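Local coordinates for putative electron transport related protein (Corynebacterium diphtheriae, PDB 4PQ1) that probably acts as a thioredoxin-like thiol-disulfide oxidoreductase of the DsbF type, using a cysteine pair for thiol-disulfide exchange with other proteins, at residues W55-C59 with V124-T128; G77-G81 with T102-I106. All coordinates share one frame; numbering follows the deposited sequence.

Interaction 1: W55-C59 with V124-T128; sequences WCAPC and VVPTT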
ATOM      1  N   TRP A  55      -8.071  -0.503 -13.648  1.00 19.79           N
ATOM      2  CA  TRP A  55      -7.672  -0.350 -15.050  1.00 26.23           C
ATOM      3  C   TRP A  55      -6.307  -0.975 -15.318  1.00 25.87           C
ATOM      4  O   TRP A  55      -5.811  -0.991 -16.446  1.00 27.53           O
ATOM      5  CB  TRP A  55      -7.639   1.139 -15.418  1.00 24.39           C
ATOM      6  CG  TRP A  55      -6.875   1.909 -14.391  1.00 26.36           C
ATOM      7  CD1 TRP A  55      -7.388   2.594 -13.318  1.00 24.55           C
ATOM      8  CD2 TRP A  55      -5.454   2.027 -14.301  1.00 21.07           C
ATOM      9  NE1 TRP A  55      -6.368   3.153 -12.587  1.00 24.52           N
ATOM     10  CE2 TRP A  55      -5.171   2.810 -13.165  1.00 26.86           C
ATOM     11  CE3 TRP A  55      -4.391   1.553 -15.075  1.00 19.83           C
ATOM     12  CZ2 TRP A  55      -3.870   3.115 -12.781  1.00 27.56           C
ATOM     13  CZ3 TRP A  55      -3.107   1.866 -14.696  1.00 26.84           C
ATOM     14  CH2 TRP A  55      -2.853   2.635 -13.559  1.00 24.86           C
ATOM     15  N   CYS A  56      -5.714  -1.492 -14.251  1.00 26.30           N
ATOM     16  CA  CYS A  56      -4.311  -1.852 -14.204  1.00 23.32           C
ATOM     17  C   CYS A  56      -4.139  -3.365 -14.160  1.00 23.12           C
ATOM     18  O   CYS A  56      -4.494  -4.005 -13.172  1.00 31.70           O
ATOM     19  CB  CYS A  56      -3.687  -1.166 -12.988  1.00 23.36           C
ATOM     20  SG  CYS A  56      -2.207  -1.870 -12.316  1.00 31.43           S
ATOM     21  N   ALA A  57      -3.615  -3.943 -15.237  1.00 25.21           N
ATOM     22  CA  ALA A  57      -3.597  -5.395 -15.372  1.00 28.79           C
ATOM     23  C   ALA A  57      -2.730  -6.072 -14.293  1.00 26.04           C
ATOM     24  O   ALA A  57      -3.183  -7.037 -13.673  1.00 32.32           O
ATOM     25  CB  ALA A  57      -3.137  -5.802 -16.774  1.00 26.05           C
ATOM     26  N   PRO A  58      -1.500  -5.582 -14.052  1.00 28.08           N
ATOM     27  CA  PRO A  58      -0.767  -6.165 -12.915  1.00 20.60           C
ATOM     28  C   PRO A  58      -1.515  -6.073 -11.589  1.00 23.93           C
ATOM     29  O   PRO A  58      -1.463  -7.016 -10.801  1.00 31.05           O
ATOM     30  CB  PRO A  58       0.506  -5.342 -12.874  1.00 22.73           C
ATOM     31  CG  PRO A  58       0.732  -4.979 -14.282  1.00 24.21           C
ATOM     32  CD  PRO A  58      -0.634  -4.674 -14.823  1.00 24.66           C
ATOM     33  N   CYS A  59      -2.210  -4.972 -11.338  1.00 21.89           N
ATOM     34  CA  CYS A  59      -2.956  -4.849 -10.093  1.00 24.67           C
ATOM     35  C   CYS A  59      -4.001  -5.957  -9.968  1.00 24.05           C
ATOM     36  O   CYS A  59      -4.083  -6.599  -8.925  1.00 24.05           O
ATOM     37  CB  CYS A  59      -3.596  -3.465  -9.990  1.00 19.55           C
ATOM     38  SG  CYS A  59      -2.371  -2.144 -10.230  1.00 27.04           S
ATOM     39  N   VAL A 124       4.478   4.764 -10.938  1.00 20.87           N
ATOM     40  CA  VAL A 124       4.587   3.318 -10.789  1.00 19.25           C
ATOM     41  C   VAL A 124       3.372   2.724 -10.097  1.00 24.84           C
ATOM     42  O   VAL A 124       3.159   2.936  -8.913  1.00 22.81           O
ATOM     43  CB  VAL A 124       5.860   2.933 -10.007  1.00 27.04           C
ATOM     44  CG1 VAL A 124       6.003   1.403  -9.891  1.00 16.79           C
ATOM     45  CG2 VAL A 124       7.103   3.556 -10.670  1.00 27.51           C
ATOM     46  N   VAL A 125       2.571   1.982 -10.859  1.00 23.94           N
ATOM     47  CA  VAL A 125       1.410   1.280 -10.328  1.00 22.41           C
ATOM     48  C   VAL A 125       1.396  -0.112 -10.946  1.00 27.39           C
ATOM     49  O   VAL A 125       1.436  -0.239 -12.164  1.00 25.19           O
ATOM     50  CB  VAL A 125       0.076   2.008 -10.643  1.00 20.97           C
ATOM     51  CG1 VAL A 125      -1.104   1.223 -10.085  1.00 27.45           C
ATOM     52  CG2 VAL A 125       0.078   3.385 -10.066  1.00 22.04           C
ATOM     53  N   PRO A 126       1.346  -1.159 -10.107  1.00 27.31           N
ATOM     54  CA  PRO A 126       1.223  -1.039  -8.653  1.00 25.62           C
ATOM     55  C   PRO A 126       2.555  -0.729  -7.950  1.00 20.55           C
ATOM     56  O   PRO A 126       3.628  -0.902  -8.532  1.00 22.37           O
ATOM     57  CB  PRO A 126       0.696  -2.411  -8.252  1.00 23.72           C
ATOM     58  CG  PRO A 126       1.344  -3.335  -9.231  1.00 18.50           C
ATOM     59  CD  PRO A 126       1.447  -2.569 -10.527  1.00 23.77           C
ATOM     60  N   THR A 127       2.449  -0.211  -6.732  1.00 22.92           N
ATOM     61  CA  THR A 127       3.569  -0.050  -5.798  1.00 16.54           C
ATOM     62  C   THR A 127       3.092  -0.606  -4.476  1.00 21.73           C
ATOM     63  O   THR A 127       1.935  -0.388  -4.084  1.00 20.37           O
ATOM     64  CB  THR A 127       4.009   1.424  -5.622  1.00 21.22           C
ATOM     65  OG1 THR A 127       4.668   1.876  -6.813  1.00 21.52           O
ATOM     66  CG2 THR A 127       4.986   1.609  -4.377  1.00 17.75           C
ATOM     67  N   THR A 128       3.964  -1.342  -3.797  1.00 21.52           N
ATOM     68  CA  THR A 128       3.620  -1.847  -2.481  1.00 27.71           C
ATOM     69  C   THR A 128       4.642  -1.417  -1.444  1.00 24.17           C
ATOM     70  O   THR A 128       5.848  -1.613  -1.624  1.00 24.77           O
ATOM     71  CB  THR A 128       3.507  -3.373  -2.467  1.00 26.48           C
ATOM     72  OG1 THR A 128       2.459  -3.771  -3.350  1.00 25.33           O
ATOM     73  CG2 THR A 128       3.186  -3.857  -1.062  1.00 22.70           C
TER
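V125 meets the disulfide of C56 and C59 with one methyl branch. From its CB, which lies 4.2 Å from CH2 of W55, the side chain forks. CG1 is the branch that does the work. It stands anti to the backbone N (chi1 179°) and reaches SG of C59 at 3.6 Å. The same methyl meets SG of C56 at 4.0 Å and CH2 of the W55 indole. One carbon therefore touches both sulfurs and the far corner of the ring. The indole and the valine side chain cross at about a right angle. The polar end of W55 has another partner: NE1 donates to the carbonyl O of V84.

P126 packs beside V125 against the same cysteine pair. Its CB lies 3.7 Å from SG of C59, and its CD is 3.8 Å from CB of P58. The two proline rings touch through this one pair of carbons. The V125-P126 peptide bond is cis, and the pair presents CG1 of V125 and the P126 ring to the same sulfur of C59. The side-chain contacts between the segments are apolar, though SG of C56 also lies 4.0 Å from the carbonyl O of V125. C56 SG and C59 SG are 2.1 Å apart, as a closed disulfide requires. C56 takes the N-cap position, and C59 lies in the first turn of helix 57-61. C59 is buried and also touches W52.

A CxxC disulfide at a helix start, faced by a cis-proline loop that leads into a strand, is the active-site arrangement of the thioredoxin fold. Here the sequence is WCAPC, consistent with a DsbF-like redox site.

Interaction 2: G77-G81 with T102-I106; sequences GTVVG and TYPSI
G81 and S105 form the tight end of this contact, with their CA atoms 4.0 Å apart in a parallel beta bridge. Two backbone hydrogen bonds flank it. G81 N donates to P104 O at 2.9 Å, nearly straight at 168°. I106 N returns a bond of 2.7 Å to G81 O. S105 OG lies 3.3 Å from G81 CA, over the backbone where the glycine has no side chain. The hydrogen bond of this hydroxyl is with W52 NE1.

Two residues earlier in each segment, V79 packs on Y103. CG1 of V79 sits over one face of the tyrosine ring, 3.6 Å from its centroid, in a CH-pi contact. Y103 CG lies between its backbone N and carbonyl carbon (chi1 58°), which swings the ring under the valine.

Toward T78 the partner is loop, not strand, and the segments are held more loosely. T78 OG1 comes no closer than 4.1 Å to P104 CD. P104 is partly exposed, while T102, beyond the contact, is exposed. Near the bridge, V80 CG1 and I106 CG1 are only loosely in touch, at 4.4 Å.

The pair closes the beta-alpha-beta unit of strand 77-83, helix 89-98 and strand 105-107. H70 of helix 63-73 meets the Y103 ring, and V37 of strand 36-38 touches V80, P104 and I106. Strand 46-52 runs along the other edge of strand 77-83.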
ATOM      1  N   GLY A  77      -2.246  -6.500  11.876  1.00 41.01           N
ATOM      2  CA  GLY A  77      -2.209  -5.420  10.906  1.00 31.06           C
ATOM      3  C   GLY A  77      -3.256  -5.482   9.814  1.00 36.77           C
ATOM      4  O   GLY A  77      -4.321  -6.074   9.988  1.00 37.25           O
ATOM      5  N   THR A  78      -2.937  -4.871   8.676  1.00 35.77           N
ATOM      6  CA  THR A  78      -3.913  -4.653   7.617  1.00 32.31           C
ATOM      7  C   THR A  78      -3.232  -4.256   6.312  1.00 32.24           C
ATOM      8  O   THR A  78      -2.140  -3.683   6.317  1.00 31.82           O
ATOM      9  CB  THR A  78      -4.920  -3.539   7.997  1.00 27.91           C
ATOM     10  OG1 THR A  78      -6.014  -3.537   7.074  1.00 36.29           O
ATOM     11  CG2 THR A  78      -4.255  -2.164   7.939  1.00 25.21           C
ATOM     12  N   VAL A  79      -3.880  -4.565   5.193  1.00 26.94           N
ATOM     13  CA  VAL A  79      -3.526  -3.943   3.925  1.00 27.13           C
ATOM     14  C   VAL A  79      -4.374  -2.681   3.800  1.00 23.82           C
ATOM     15  O   VAL A  79      -5.514  -2.650   4.260  1.00 23.71           O
ATOM     16  CB  VAL A  79      -3.768  -4.888   2.720  1.00 29.83           C
ATOM     17  CG1 VAL A  79      -3.473  -4.178   1.399  1.00 18.52           C
ATOM     18  CG2 VAL A  79      -2.907  -6.157   2.852  1.00 23.73           C
ATOM     19  N   VAL A  80      -3.801  -1.627   3.235  1.00 27.55           N
ATOM     20  CA  VAL A  80      -4.568  -0.434   2.868  1.00 25.25           C
ATOM     21  C   VAL A  80      -4.291  -0.055   1.427  1.00 22.30           C
ATOM     22  O   VAL A  80      -3.160   0.240   1.064  1.00 25.49           O
ATOM     23  CB  VAL A  80      -4.239   0.766   3.756  1.00 25.41           C
ATOM     24  CG1 VAL A  80      -4.972   2.000   3.231  1.00 22.04           C
ATOM     25  CG2 VAL A  80      -4.631   0.472   5.185  1.00 17.29           C
ATOM     26  N   GLY A  81      -5.322  -0.081   0.590  1.00 29.57           N
ATOM     27  CA  GLY A  81      -5.126   0.213  -0.811  1.00 18.60           C
ATOM     28  C   GLY A  81      -5.131   1.700  -1.039  1.00 16.54           C
ATOM     29  O   GLY A  81      -5.773   2.466  -0.310  1.00 18.44           O
ATOM     30  N   THR A 102     -11.522  -7.402   1.021  1.00 26.88           N
ATOM     31  CA  THR A 102     -12.169  -6.964   2.246  1.00 28.96           C
ATOM     32  C   THR A 102     -11.396  -5.891   2.990  1.00 33.49           C
ATOM     33  O   THR A 102     -11.835  -5.446   4.052  1.00 29.78           O
ATOM     34  CB  THR A 102     -12.403  -8.136   3.205  1.00 30.53           C
ATOM     35  OG1 THR A 102     -11.145  -8.647   3.649  1.00 40.13           O
ATOM     36  CG2 THR A 102     -13.164  -9.240   2.503  1.00 31.16           C
ATOM     37  N   TYR A 103     -10.261  -5.459   2.438  1.00 27.14           N
ATOM     38  CA  TYR A 103      -9.485  -4.395   3.079  1.00 28.77           C
ATOM     39  C   TYR A 103      -9.794  -3.007   2.501  1.00 30.50           C
ATOM     40  O   TYR A 103     -10.212  -2.886   1.337  1.00 30.67           O
ATOM     41  CB  TYR A 103      -7.990  -4.703   2.991  1.00 25.24           C
ATOM     42  CG  TYR A 103      -7.411  -4.884   1.609  1.00 27.49           C
ATOM     43  CD1 TYR A 103      -7.012  -3.787   0.849  1.00 34.70           C
ATOM     44  CD2 TYR A 103      -7.211  -6.153   1.082  1.00 22.36           C
ATOM     45  CE1 TYR A 103      -6.452  -3.950  -0.413  1.00 28.81           C
ATOM     46  CE2 TYR A 103      -6.652  -6.326  -0.175  1.00 23.02           C
ATOM     47  CZ  TYR A 103      -6.273  -5.221  -0.912  1.00 24.56           C
ATOM     48  OH  TYR A 103      -5.717  -5.380  -2.155  1.00 29.10           O
ATOM     49  N   PRO A 104      -9.600  -1.950   3.314  1.00 31.87           N
ATOM     50  CA  PRO A 104     -10.022  -0.615   2.878  1.00 32.87           C
ATOM     51  C   PRO A 104      -9.068  -0.012   1.860  1.00 30.40           C
ATOM     52  O   PRO A 104      -7.896  -0.411   1.803  1.00 25.38           O
ATOM     53  CB  PRO A 104     -10.001   0.190   4.172  1.00 38.84           C
ATOM     54  CG  PRO A 104      -8.885  -0.418   4.949  1.00 23.03           C
ATOM     55  CD  PRO A 104      -8.868  -1.889   4.597  1.00 28.62           C
ATOM     56  N   SER A 105      -9.574   0.919   1.055  1.00 27.74           N
ATOM     57  CA  SER A 105      -8.745   1.671   0.123  1.00 26.36           C
ATOM     58  C   SER A 105      -9.008   3.153   0.294  1.00 26.86           C
ATOM     59  O   SER A 105     -10.144   3.568   0.506  1.00 31.49           O
ATOM     60  CB  SER A 105      -9.012   1.267  -1.336  1.00 25.18           C
ATOM     61  OG  SER A 105      -8.315   0.087  -1.702  1.00 31.14           O
ATOM     62  N   ILE A 106      -7.950   3.947   0.217  1.00 23.51           N
ATOM     63  CA  ILE A 106      -8.115   5.380   0.084  1.00 23.47           C
ATOM     64  C   ILE A 106      -8.408   5.713  -1.372  1.00 29.42           C
ATOM     65  O   ILE A 106      -7.675   5.291  -2.271  1.00 27.75           O
ATOM     66  CB  ILE A 106      -6.871   6.135   0.556  1.00 28.28           C
ATOM     67  CG1 ILE A 106      -6.657   5.886   2.049  1.00 26.13           C
ATOM     68  CG2 ILE A 106      -7.001   7.614   0.241  1.00 28.64           C
ATOM     69  CD1 ILE A 106      -5.501   6.642   2.604  1.00 24.76           C
TER

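In the fold
After strand 13-15 and the paired strands 28-30 and 36-38, the chain forms strand 46-52 and reaches the CxxC segment 55-59, the first half of interaction 1. Helix 63-73 leads on to strand 77-83. After helix 89-98, the chain comes back as strand 105-107, and interaction 2 closes this shorter loop. Only later does segment 124-128 return to the cysteines and close the longer loop. Interaction 2 thus lies wholly within the span of interaction 1. Their centres are about 15 Å apart, and they do not touch. Both reach the same mixed sheet: interaction 2 joins its edge strand 105-107 to strand 77-83, while interaction 1 ties the CxxC segment and the start of helix 57-61 to the loop before strand 127-131.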